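Long-range contacts in prophenoloxidase b (Marsupenaeus japonicus, PDB 3WKY), which is the zymogen of a type 3 copper phenoloxidase that, once activated, probably oxidises monophenols and o-diphenols with molecular oxygen: residues 216-221 with 626-632; 198-203 with 221-226; 279-283 with 294-298. All coordinates share one frame; numbering follows the deposited sequence.

Interaction 1 (216-221 with 626-632)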
loop_
_atom_site.group_PDB
_atom_site.type_symbol
_atom_site.label_atom_id
_atom_site.label_comp_id
_atom_site.label_asym_id
_atom_site.label_seq_id
_atom_site.Cartn_x
_atom_site.Cartn_y
_atom_site.Cartn_z
ATOM N N ASP A 216 34.245 18.665 -29.982
ATOM C CA ASP A 216 33.689 17.888 -31.074
ATOM C C ASP A 216 32.997 16.678 -30.452
ATOM O O ASP A 216 33.636 15.930 -29.703
ATOM C CB ASP A 216 34.833 17.437 -32.007
ATOM C CG ASP A 216 34.345 16.662 -33.225
ATOM O OD1 ASP A 216 33.343 17.068 -33.848
ATOM O OD2 ASP A 216 34.988 15.647 -33.584
ATOM N N ARG A 217 31.704 16.501 -30.738
ATOM C CA ARG A 217 30.973 15.296 -30.323
ATOM C C ARG A 217 31.012 15.087 -28.809
ATOM O O ARG A 217 31.185 13.960 -28.322
ATOM C CB ARG A 217 31.505 14.068 -31.082
ATOM C CG ARG A 217 31.276 14.206 -32.590
ATOM C CD ARG A 217 32.173 13.289 -33.425
ATOM N NE ARG A 217 31.867 11.879 -33.208
ATOM C CZ ARG A 217 32.492 10.871 -33.813
ATOM N NH1 ARG A 217 33.476 11.104 -34.688
ATOM N NH2 ARG A 217 32.139 9.624 -33.536
ATOM N N ARG A 218 30.856 16.183 -28.068
ATOM C CA ARG A 218 30.975 16.139 -26.607
ATOM C C ARG A 218 29.832 15.339 -25.971
ATOM O O ARG A 218 30.024 14.663 -24.958
ATOM C CB ARG A 218 30.977 17.554 -26.013
ATOM C CG ARG A 218 31.564 17.633 -24.583
ATOM C CD ARG A 218 31.115 18.906 -23.864
ATOM N NE ARG A 218 29.654 18.903 -23.788
ATOM C CZ ARG A 218 28.960 18.199 -22.899
ATOM N NH1 ARG A 218 29.586 17.503 -21.958
ATOM N NH2 ARG A 218 27.638 18.212 -22.939
ATOM N N GLY A 219 28.645 15.452 -26.551
ATOM C CA GLY A 219 27.493 14.689 -26.087
ATOM C C GLY A 219 27.699 13.206 -26.294
ATOM O O GLY A 219 27.333 12.382 -25.450
ATOM N N GLU A 220 28.299 12.846 -27.428
ATOM C CA GLU A 220 28.610 11.457 -27.673
ATOM C C GLU A 220 29.698 10.960 -26.718
ATOM O O GLU A 220 29.662 9.810 -26.253
ATOM C CB GLU A 220 29.031 11.255 -29.140
ATOM C CG GLU A 220 29.422 9.833 -29.450
ATOM C CD GLU A 220 29.787 9.665 -30.904
ATOM O OE1 GLU A 220 29.837 10.706 -31.606
ATOM O OE2 GLU A 220 29.994 8.508 -31.345
ATOM N N LEU A 221 30.670 11.819 -26.417
ATOM C CA LEU A 221 31.732 11.443 -25.491
ATOM C C LEU A 221 31.178 11.264 -24.080
ATOM O O LEU A 221 31.649 10.405 -23.336
ATOM C CB LEU A 221 32.844 12.496 -25.484
ATOM C CG LEU A 221 34.189 12.076 -24.884
ATOM C CD1 LEU A 221 34.929 11.069 -25.781
ATOM C CD2 LEU A 221 35.065 13.305 -24.635
ATOM N N ILE A 626 37.431 14.747 -33.049
ATOM C CA ILE A 626 37.590 13.297 -33.027
ATOM C C ILE A 626 38.046 12.886 -34.437
ATOM O O ILE A 626 37.357 13.161 -35.422
ATOM C CB ILE A 626 36.255 12.594 -32.675
ATOM C CG1 ILE A 626 35.588 13.251 -31.456
ATOM C CG2 ILE A 626 36.464 11.090 -32.452
ATOM C CD1 ILE A 626 36.076 12.737 -30.130
ATOM N N PRO A 627 39.216 12.244 -34.547
ATOM C CA PRO A 627 39.793 12.014 -35.882
ATOM C C PRO A 627 38.936 11.054 -36.713
ATOM O O PRO A 627 38.678 11.254 -37.904
ATOM C CB PRO A 627 41.145 11.352 -35.574
ATOM C CG PRO A 627 41.340 11.460 -34.078
ATOM C CD PRO A 627 39.970 11.558 -33.487
ATOM N N ASP A 628 38.491 10.013 -36.031
ATOM C CA ASP A 628 37.762 8.879 -36.578
ATOM C C ASP A 628 36.300 9.251 -36.850
ATOM O O ASP A 628 35.601 9.718 -35.950
ATOM C CB ASP A 628 37.863 7.782 -35.515
ATOM C CG ASP A 628 37.205 6.495 -35.914
ATOM O OD1 ASP A 628 36.838 6.346 -37.094
ATOM O OD2 ASP A 628 37.071 5.625 -35.020
ATOM N N PRO A 629 35.821 9.055 -38.091
ATOM C CA PRO A 629 34.417 9.395 -38.352
ATOM C C PRO A 629 33.422 8.356 -37.807
ATOM O O PRO A 629 32.240 8.687 -37.689
ATOM C CB PRO A 629 34.345 9.434 -39.879
ATOM C CG PRO A 629 35.398 8.462 -40.315
ATOM C CD PRO A 629 36.512 8.583 -39.309
ATOM N N TRP A 630 33.879 7.151 -37.473
ATOM C CA TRP A 630 32.973 6.100 -36.995
ATOM C C TRP A 630 32.449 6.450 -35.604
ATOM O O TRP A 630 33.121 7.154 -34.846
ATOM C CB TRP A 630 33.675 4.739 -36.991
ATOM C CG TRP A 630 33.992 4.271 -38.396
ATOM C CD1 TRP A 630 35.217 4.256 -38.993
ATOM C CD2 TRP A 630 33.057 3.778 -39.373
ATOM N NE1 TRP A 630 35.109 3.777 -40.286
ATOM C CE2 TRP A 630 33.796 3.477 -40.544
ATOM C CE3 TRP A 630 31.674 3.557 -39.372
ATOM C CZ2 TRP A 630 33.190 2.978 -41.705
ATOM C CZ3 TRP A 630 31.072 3.053 -40.520
ATOM C CH2 TRP A 630 31.837 2.766 -41.677
ATOM N N PRO A 631 31.237 5.982 -35.265
ATOM C CA PRO A 631 30.744 6.303 -33.915
ATOM C C PRO A 631 31.677 5.730 -32.847
ATOM O O PRO A 631 32.318 4.701 -33.087
ATOM C CB PRO A 631 29.391 5.583 -33.865
ATOM C CG PRO A 631 28.920 5.576 -35.288
ATOM C CD PRO A 631 30.210 5.318 -36.093
ATOM N N MET A 632 31.783 6.386 -31.695
ATOM C CA MET A 632 32.629 5.859 -30.624
ATOM C C MET A 632 32.127 4.486 -30.177
ATOM O O MET A 632 30.926 4.309 -29.906
ATOM C CB MET A 632 32.645 6.824 -29.440
ATOM C CG MET A 632 33.212 8.202 -29.813
ATOM S SD MET A 632 33.150 9.332 -28.414
ATOM C CE MET A 632 33.035 10.893 -29.280
HETATM O O HOH W 1 34.916 13.565 -35.481
HETATM O O HOH W 2 28.872 6.281 -30.200
#
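R217 reaches into the loop 626-632 and holds two backbone carbonyls with the rim of its guanidinium. R217 NH1 gives a hydrogen bond to D628 O (2.8 Å), in the carbonyl plane. R217 NH2 gives one to W630 O (3.0 Å), which it meets from above the carbonyl plane. Both oxygens lie close to the guanidinium plane, while CG2 of I626 covers one of its faces. E220 clamps the rest of that rim. Its OE1 takes the N-H of R217 NE in a salt bridge (2.8 Å). E220 OE2 accepts the N-H of M632 N (2.8 Å). E220 has CG anti to its N (chi1 178°) and an extended chain, which carries the carboxylate out to the loop. The M632 side chain lies back across the start of the helix, with SD 3.6 Å from L221 CD1 and CE near the backbone O of R217. At the other end, I626 N bonds D216 OD2 (2.7 Å) on the anti lone pair. One water joins D216 OD2, R217 NH1 and I626 O; another bridges E220 OE2 and M632 O.

L683 and L684 of the second subunit pack on P629 to P631. R217 is the N-cap residue of helix 218-239, and the contact ties this helix start to the Ig-like domain. Y333, before helix 334-343, makes a cation-pi contact with R217. R504 of strand 501-509 forms a salt bridge with D628.

Interaction 2 (198-203 with 221-226). With CUO (Cu2-o2 cluster), chain J.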
loop_
_atom_site.group_PDB
_atom_site.type_symbol
_atom_site.label_atom_id
_atom_site.label_comp_id
_atom_site.label_asym_id
_atom_site.label_seq_id
_atom_site.Cartn_x
_atom_site.Cartn_y
_atom_site.Cartn_z
ATOM N N PHE A 198 39.670 11.025 -11.999
ATOM C CA PHE A 198 39.396 10.928 -13.432
ATOM C C PHE A 198 38.024 11.528 -13.747
ATOM O O PHE A 198 37.846 12.254 -14.723
ATOM C CB PHE A 198 39.473 9.472 -13.891
ATOM C CG PHE A 198 38.789 9.212 -15.206
ATOM C CD1 PHE A 198 39.331 9.691 -16.394
ATOM C CD2 PHE A 198 37.604 8.483 -15.253
ATOM C CE1 PHE A 198 38.704 9.454 -17.608
ATOM C CE2 PHE A 198 36.969 8.232 -16.468
ATOM C CZ PHE A 198 37.518 8.717 -17.645
ATOM N N HIS A 199 37.041 11.227 -12.904
ATOM C CA HIS A 199 35.718 11.772 -13.112
ATOM C C HIS A 199 35.710 13.315 -13.058
ATOM O O HIS A 199 35.076 13.981 -13.878
ATOM C CB HIS A 199 34.769 11.181 -12.071
ATOM C CG HIS A 199 33.339 11.352 -12.414
ATOM N ND1 HIS A 199 32.482 12.136 -11.674
ATOM C CD2 HIS A 199 32.603 10.847 -13.433
ATOM C CE1 HIS A 199 31.284 12.109 -12.217
ATOM N NE2 HIS A 199 31.331 11.319 -13.272
ATOM N N TRP A 200 36.412 13.881 -12.083
ATOM C CA TRP A 200 36.615 15.332 -12.011
ATOM C C TRP A 200 37.267 15.855 -13.304
ATOM O O TRP A 200 36.771 16.800 -13.932
ATOM C CB TRP A 200 37.474 15.624 -10.779
ATOM C CG TRP A 200 38.170 16.973 -10.641
ATOM C CD1 TRP A 200 39.393 17.330 -11.165
ATOM C CD2 TRP A 200 37.750 18.083 -9.824
ATOM N NE1 TRP A 200 39.729 18.607 -10.759
ATOM C CE2 TRP A 200 38.744 19.085 -9.930
ATOM C CE3 TRP A 200 36.628 18.329 -9.019
ATOM C CZ2 TRP A 200 38.638 20.319 -9.279
ATOM C CZ3 TRP A 200 36.522 19.567 -8.364
ATOM C CH2 TRP A 200 37.525 20.542 -8.501
ATOM N N HIS A 201 38.368 15.229 -13.701
ATOM C CA HIS A 201 39.048 15.641 -14.929
ATOM C C HIS A 201 38.159 15.568 -16.154
ATOM O O HIS A 201 38.161 16.484 -16.994
ATOM C CB HIS A 201 40.329 14.836 -15.136
ATOM C CG HIS A 201 41.477 15.357 -14.334
ATOM N ND1 HIS A 201 42.256 16.416 -14.762
ATOM C CD2 HIS A 201 41.972 14.985 -13.130
ATOM C CE1 HIS A 201 43.184 16.668 -13.854
ATOM N NE2 HIS A 201 43.034 15.819 -12.854
ATOM N N TRP A 202 37.393 14.486 -16.265
ATOM C CA TRP A 202 36.541 14.345 -17.438
ATOM C C TRP A 202 35.578 15.517 -17.540
ATOM O O TRP A 202 35.390 16.107 -18.611
ATOM C CB TRP A 202 35.784 13.002 -17.464
ATOM C CG TRP A 202 35.151 12.814 -18.816
ATOM C CD1 TRP A 202 35.699 12.171 -19.904
ATOM C CD2 TRP A 202 33.908 13.365 -19.258
ATOM N NE1 TRP A 202 34.846 12.269 -20.984
ATOM C CE2 TRP A 202 33.741 13.000 -20.609
ATOM C CE3 TRP A 202 32.908 14.130 -18.635
ATOM C CZ2 TRP A 202 32.613 13.374 -21.354
ATOM C CZ3 TRP A 202 31.790 14.500 -19.374
ATOM C CH2 TRP A 202 31.650 14.118 -20.715
ATOM N N HIS A 203 34.946 15.862 -16.425
ATOM C CA HIS A 203 33.941 16.901 -16.473
ATOM C C HIS A 203 34.516 18.301 -16.578
ATOM O O HIS A 203 33.813 19.224 -16.971
ATOM C CB HIS A 203 32.997 16.794 -15.285
ATOM C CG HIS A 203 31.976 15.724 -15.464
ATOM N ND1 HIS A 203 30.867 15.889 -16.262
ATOM C CD2 HIS A 203 31.913 14.464 -14.976
ATOM C CE1 HIS A 203 30.153 14.779 -16.247
ATOM N NE2 HIS A 203 30.770 13.903 -15.479
ATOM N N LEU A 221 30.670 11.819 -26.417
ATOM C CA LEU A 221 31.732 11.443 -25.491
ATOM C C LEU A 221 31.178 11.264 -24.080
ATOM O O LEU A 221 31.649 10.405 -23.336
ATOM C CB LEU A 221 32.844 12.496 -25.484
ATOM C CG LEU A 221 34.189 12.076 -24.884
ATOM C CD1 LEU A 221 34.929 11.069 -25.781
ATOM C CD2 LEU A 221 35.065 13.305 -24.635
ATOM N N PHE A 222 30.199 12.097 -23.714
ATOM C CA PHE A 222 29.491 11.918 -22.440
ATOM C C PHE A 222 28.921 10.499 -22.370
ATOM O O PHE A 222 29.192 9.755 -21.419
ATOM C CB PHE A 222 28.396 12.962 -22.286
ATOM C CG PHE A 222 27.506 12.726 -21.097
ATOM C CD1 PHE A 222 27.981 12.941 -19.819
ATOM C CD2 PHE A 222 26.205 12.269 -21.268
ATOM C CE1 PHE A 222 27.168 12.711 -18.707
ATOM C CE2 PHE A 222 25.374 12.047 -20.155
ATOM C CZ PHE A 222 25.860 12.266 -18.887
ATOM N N TYR A 223 28.162 10.112 -23.390
ATOM C CA TYR A 223 27.687 8.736 -23.501
ATOM C C TYR A 223 28.820 7.724 -23.387
ATOM O O TYR A 223 28.735 6.783 -22.599
ATOM C CB TYR A 223 26.958 8.524 -24.834
ATOM C CG TYR A 223 27.080 7.117 -25.356
ATOM C CD1 TYR A 223 26.428 6.057 -24.724
ATOM C CD2 TYR A 223 27.841 6.837 -26.496
ATOM C CE1 TYR A 223 26.540 4.745 -25.210
ATOM C CE2 TYR A 223 27.953 5.541 -26.979
ATOM C CZ TYR A 223 27.300 4.502 -26.339
ATOM O OH TYR A 223 27.408 3.214 -26.826
ATOM N N TYR A 224 29.876 7.911 -24.179
ATOM C CA TYR A 224 30.882 6.874 -24.350
ATOM C C TYR A 224 31.704 6.640 -23.095
ATOM O O TYR A 224 31.941 5.499 -22.716
ATOM C CB TYR A 224 31.807 7.226 -25.517
ATOM C CG TYR A 224 32.726 6.093 -25.915
ATOM C CD1 TYR A 224 32.208 4.865 -26.321
ATOM C CD2 TYR A 224 34.109 6.257 -25.905
ATOM C CE1 TYR A 224 33.054 3.815 -26.719
ATOM C CE2 TYR A 224 34.963 5.208 -26.295
ATOM C CZ TYR A 224 34.427 4.002 -26.698
ATOM O OH TYR A 224 35.268 2.971 -27.083
ATOM N N MET A 225 32.147 7.713 -22.444
ATOM C CA MET A 225 32.951 7.527 -21.253
ATOM C C MET A 225 32.096 6.846 -20.185
ATOM O O MET A 225 32.542 5.904 -19.527
ATOM C CB MET A 225 33.525 8.857 -20.744
ATOM C CG MET A 225 34.389 8.698 -19.475
ATOM S SD MET A 225 33.421 8.506 -17.932
ATOM C CE MET A 225 33.436 10.178 -17.313
ATOM N N HIS A 226 30.873 7.333 -19.990
ATOM C CA HIS A 226 30.030 6.752 -18.951
ATOM C C HIS A 226 29.595 5.331 -19.242
ATOM O O HIS A 226 29.434 4.526 -18.320
ATOM C CB HIS A 226 28.850 7.671 -18.616
ATOM C CG HIS A 226 29.286 8.940 -17.978
ATOM N ND1 HIS A 226 29.663 10.048 -18.705
ATOM C CD2 HIS A 226 29.465 9.258 -16.674
ATOM C CE1 HIS A 226 30.032 11.008 -17.875
ATOM N NE2 HIS A 226 29.932 10.546 -16.644
HETATM CU CU1 CUO J . 29.963 11.852 -14.896
HETATM CU CU2 CUO J . 26.513 11.731 -13.870
HETATM O O1 CUO J . 28.108 12.567 -14.701
HETATM O O2 CUO J . 28.543 12.108 -13.167
#
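The backbone oxygen of F222, a residue packed against W202, takes two N-H groups of H226. The imidazole N-H at H226 ND1 reaches F222 O at 2.8 Å, close to its own ring plane. The helical N-H of H226 reaches the same oxygen from the opposite face of the carbonyl. The first bond fixes the rotation of the ring and turns H226 NE2 to copper CU1 (2.2 Å). H199 NE2 (2.2 Å) and H203 NE2 (2.3 Å) of helix 193-205 also bind CU1. The H199 and H226 rings meet rim to rim, with planes at 89°.

Behind the metal, W202 is a knob set among L221, F222, M225 and H226. Its CH2 lies 3.5 Å from F222 CA, and its indole N-H bonds F618 O outside the contact. M225 bends at chi2 (-78°) and lays CE over the five-membered ring of W202, a CH-pi contact. Its SD stands farther out over the same ring. M225 CG also meets CZ of F198 at 3.6 Å. H226 points an edge at the six-membered ring of W202, in a T-shaped pair with planes at 81°. W202 CE3 in turn sits over the centre of the H203 ring. The indole therefore backs two of the ligands. Outside the contact, V384 O takes the N-H of H199 ND1.

The axes of segments 198-203 and 221-226 run nearly antiparallel and come within 12.2 Å, and W202 and M225 pack between them. Three histidines from such a helix pair form one half of a type 3 copper site. CU1 and CU2 are 3.6 Å apart, with both oxygens between them. This is consistent with side-on peroxide, the oxygen-bound state of these proteins.

Interaction 3 (279-283 with 294-298). With EDO (1,2-ethanediol), chain M.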
loop_
_atom_site.group_PDB
_atom_site.type_symbol
_atom_site.label_atom_id
_atom_site.label_comp_id
_atom_site.label_asym_id
_atom_site.label_seq_id
_atom_site.Cartn_x
_atom_site.Cartn_y
_atom_site.Cartn_z
ATOM N N PHE A 279 13.348 7.951 -0.771
ATOM C CA PHE A 279 12.665 8.305 -2.015
ATOM C C PHE A 279 13.374 9.420 -2.781
ATOM O O PHE A 279 13.960 10.337 -2.193
ATOM C CB PHE A 279 11.207 8.725 -1.759
ATOM C CG PHE A 279 10.298 7.581 -1.381
ATOM C CD1 PHE A 279 9.626 6.858 -2.364
ATOM C CD2 PHE A 279 10.100 7.241 -0.044
ATOM C CE1 PHE A 279 8.775 5.810 -2.022
ATOM C CE2 PHE A 279 9.264 6.188 0.303
ATOM C CZ PHE A 279 8.601 5.470 -0.685
ATOM N N PHE A 280 13.302 9.310 -4.106
ATOM C CA PHE A 280 13.691 10.342 -5.063
ATOM C C PHE A 280 12.528 11.340 -5.059
ATOM O O PHE A 280 11.418 11.019 -5.507
ATOM C CB PHE A 280 13.831 9.623 -6.413
ATOM C CG PHE A 280 14.361 10.460 -7.568
ATOM C CD1 PHE A 280 15.732 10.639 -7.758
ATOM C CD2 PHE A 280 13.487 10.960 -8.537
ATOM C CE1 PHE A 280 16.215 11.353 -8.876
ATOM C CE2 PHE A 280 13.951 11.668 -9.644
ATOM C CZ PHE A 280 15.326 11.861 -9.821
ATOM N N GLN A 281 12.764 12.542 -4.530
ATOM C CA GLN A 281 11.660 13.476 -4.261
ATOM C C GLN A 281 11.860 14.843 -4.888
ATOM O O GLN A 281 12.994 15.252 -5.138
ATOM C CB GLN A 281 11.494 13.670 -2.756
ATOM C CG GLN A 281 11.155 12.411 -1.997
ATOM C CD GLN A 281 11.620 12.489 -0.559
ATOM O OE1 GLN A 281 10.974 13.142 0.266
ATOM N NE2 GLN A 281 12.770 11.858 -0.255
ATOM N N ASP A 282 10.749 15.549 -5.109
ATOM C CA ASP A 282 10.787 16.917 -5.631
ATOM C C ASP A 282 11.762 17.749 -4.812
ATOM O O ASP A 282 11.760 17.677 -3.579
ATOM C CB ASP A 282 9.407 17.593 -5.509
ATOM C CG ASP A 282 8.316 16.910 -6.325
ATOM O OD1 ASP A 282 8.609 16.132 -7.252
ATOM O OD2 ASP A 282 7.129 17.190 -6.052
ATOM N N ILE A 283 12.597 18.540 -5.480
ATOM C CA ILE A 283 13.519 19.389 -4.743
ATOM C C ILE A 283 12.938 20.768 -4.643
ATOM O O ILE A 283 12.848 21.484 -5.636
ATOM C CB ILE A 283 14.887 19.501 -5.424
ATOM C CG1 ILE A 283 15.534 18.129 -5.516
ATOM C CG2 ILE A 283 15.777 20.465 -4.641
ATOM C CD1 ILE A 283 15.735 17.442 -4.181
ATOM N N VAL A 294 9.845 15.732 -9.687
ATOM C CA VAL A 294 10.029 14.396 -10.266
ATOM C C VAL A 294 9.221 14.245 -11.556
ATOM O O VAL A 294 9.728 13.746 -12.568
ATOM C CB VAL A 294 9.650 13.271 -9.251
ATOM C CG1 VAL A 294 9.737 11.879 -9.916
ATOM C CG2 VAL A 294 10.546 13.324 -8.008
ATOM N N SER A 295 7.976 14.722 -11.559
ATOM C CA SER A 295 7.149 14.512 -12.753
ATOM C C SER A 295 7.586 15.420 -13.901
ATOM O O SER A 295 7.306 15.142 -15.059
ATOM C CB SER A 295 5.672 14.725 -12.446
ATOM O OG SER A 295 5.421 16.097 -12.215
ATOM N N GLN A 296 8.284 16.501 -13.565
ATOM C CA GLN A 296 8.917 17.358 -14.562
ATOM C C GLN A 296 10.024 16.580 -15.286
ATOM O O GLN A 296 10.042 16.507 -16.529
ATOM C CB GLN A 296 9.483 18.594 -13.858
ATOM C CG GLN A 296 10.164 19.619 -14.768
ATOM C CD GLN A 296 10.814 20.719 -13.946
ATOM O OE1 GLN A 296 11.340 20.459 -12.858
ATOM N NE2 GLN A 296 10.765 21.957 -14.444
ATOM N N LEU A 297 10.924 15.972 -14.517
ATOM C CA LEU A 297 11.967 15.115 -15.105
ATOM C C LEU A 297 11.353 13.957 -15.889
ATOM O O LEU A 297 11.871 13.552 -16.937
ATOM C CB LEU A 297 12.922 14.561 -14.029
ATOM C CG LEU A 297 14.116 15.445 -13.629
ATOM C CD1 LEU A 297 13.636 16.761 -13.001
ATOM C CD2 LEU A 297 15.053 14.704 -12.669
ATOM N N GLU A 298 10.252 13.413 -15.383
ATOM C CA GLU A 298 9.559 12.334 -16.091
ATOM C C GLU A 298 9.012 12.776 -17.432
ATOM O O GLU A 298 9.065 12.027 -18.414
ATOM C CB GLU A 298 8.443 11.745 -15.226
ATOM C CG GLU A 298 9.005 10.946 -14.068
ATOM C CD GLU A 298 7.948 10.491 -13.095
ATOM O OE1 GLU A 298 6.861 11.115 -13.055
ATOM O OE2 GLU A 298 8.224 9.521 -12.351
HETATM C C1 EDO M . 12.260 8.373 2.997
HETATM O O1 EDO M . 12.479 9.105 1.785
HETATM C C2 EDO M . 13.483 8.470 3.909
HETATM O O2 EDO M . 13.718 9.820 4.345
HETATM O O HOH W 3 6.561 15.448 -9.087
#
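The irregular segment 279-283 passes the first turn of helix 294-310, and the backbones come nearest at D282 and V294, whose CA atoms are 5.3 Å apart. D282 OD1 accepts the N-H of V294 at 2.8 Å and a nearly straight 172°. The bond arrives on the anti side of the carboxylate, tilted out of its plane. A water bridges the same OD1 to S295 N, so one oxygen serves two N-H groups of the first turn, one of them through the water. The start of the helix would probably favour the negative charge. D282 OD2 is hydrogen-bonded to S295 OG of the third subunit. Replacing D282 by a leucine would probably strand the V294 N-H without its acceptor and deprive that S295 of its partner.

V294 CG2, anti to the carbonyl carbon, makes the apolar contact with F280 CD2 (3.8 Å). It also lies against the carbonyl oxygen of F280. At the far end of the ring, F280 CZ meets L297 CD2 edge-on at 4.0 Å. F280 CG is anti to the backbone N (chi1 -174°), and the ring reaches along the helix to V294 and L297.

F363 of helix 356-365 stacks on F280 and also touches V294 and L297. Beside the third subunit, the contact thus joins the start of helix 294-310 to helix 356-365 within the copper-containing domain.

Interactions 1 and 2 share L221 and both use helix 218-239. Their centres are about 13 Å apart, and they touch where M632 CB meets Y224 CG. Interaction 2 uses the next turns of the helix to hold one copper. The two cross along the chain, since 198-203 comes before 216-221 and 626-632 comes long after 221-226. Interaction 3 follows interaction 2 and falls between the two segments of interaction 1. Its centre is about 25 Å from that of interaction 2 and about 32 Å from that of interaction 1, without touching either. All of interactions 2 and 3 belongs to the copper-containing domain. One helix therefore links the copper site to the domain interface, while interaction 3 lies farther out; both it and interaction 1 border other subunits.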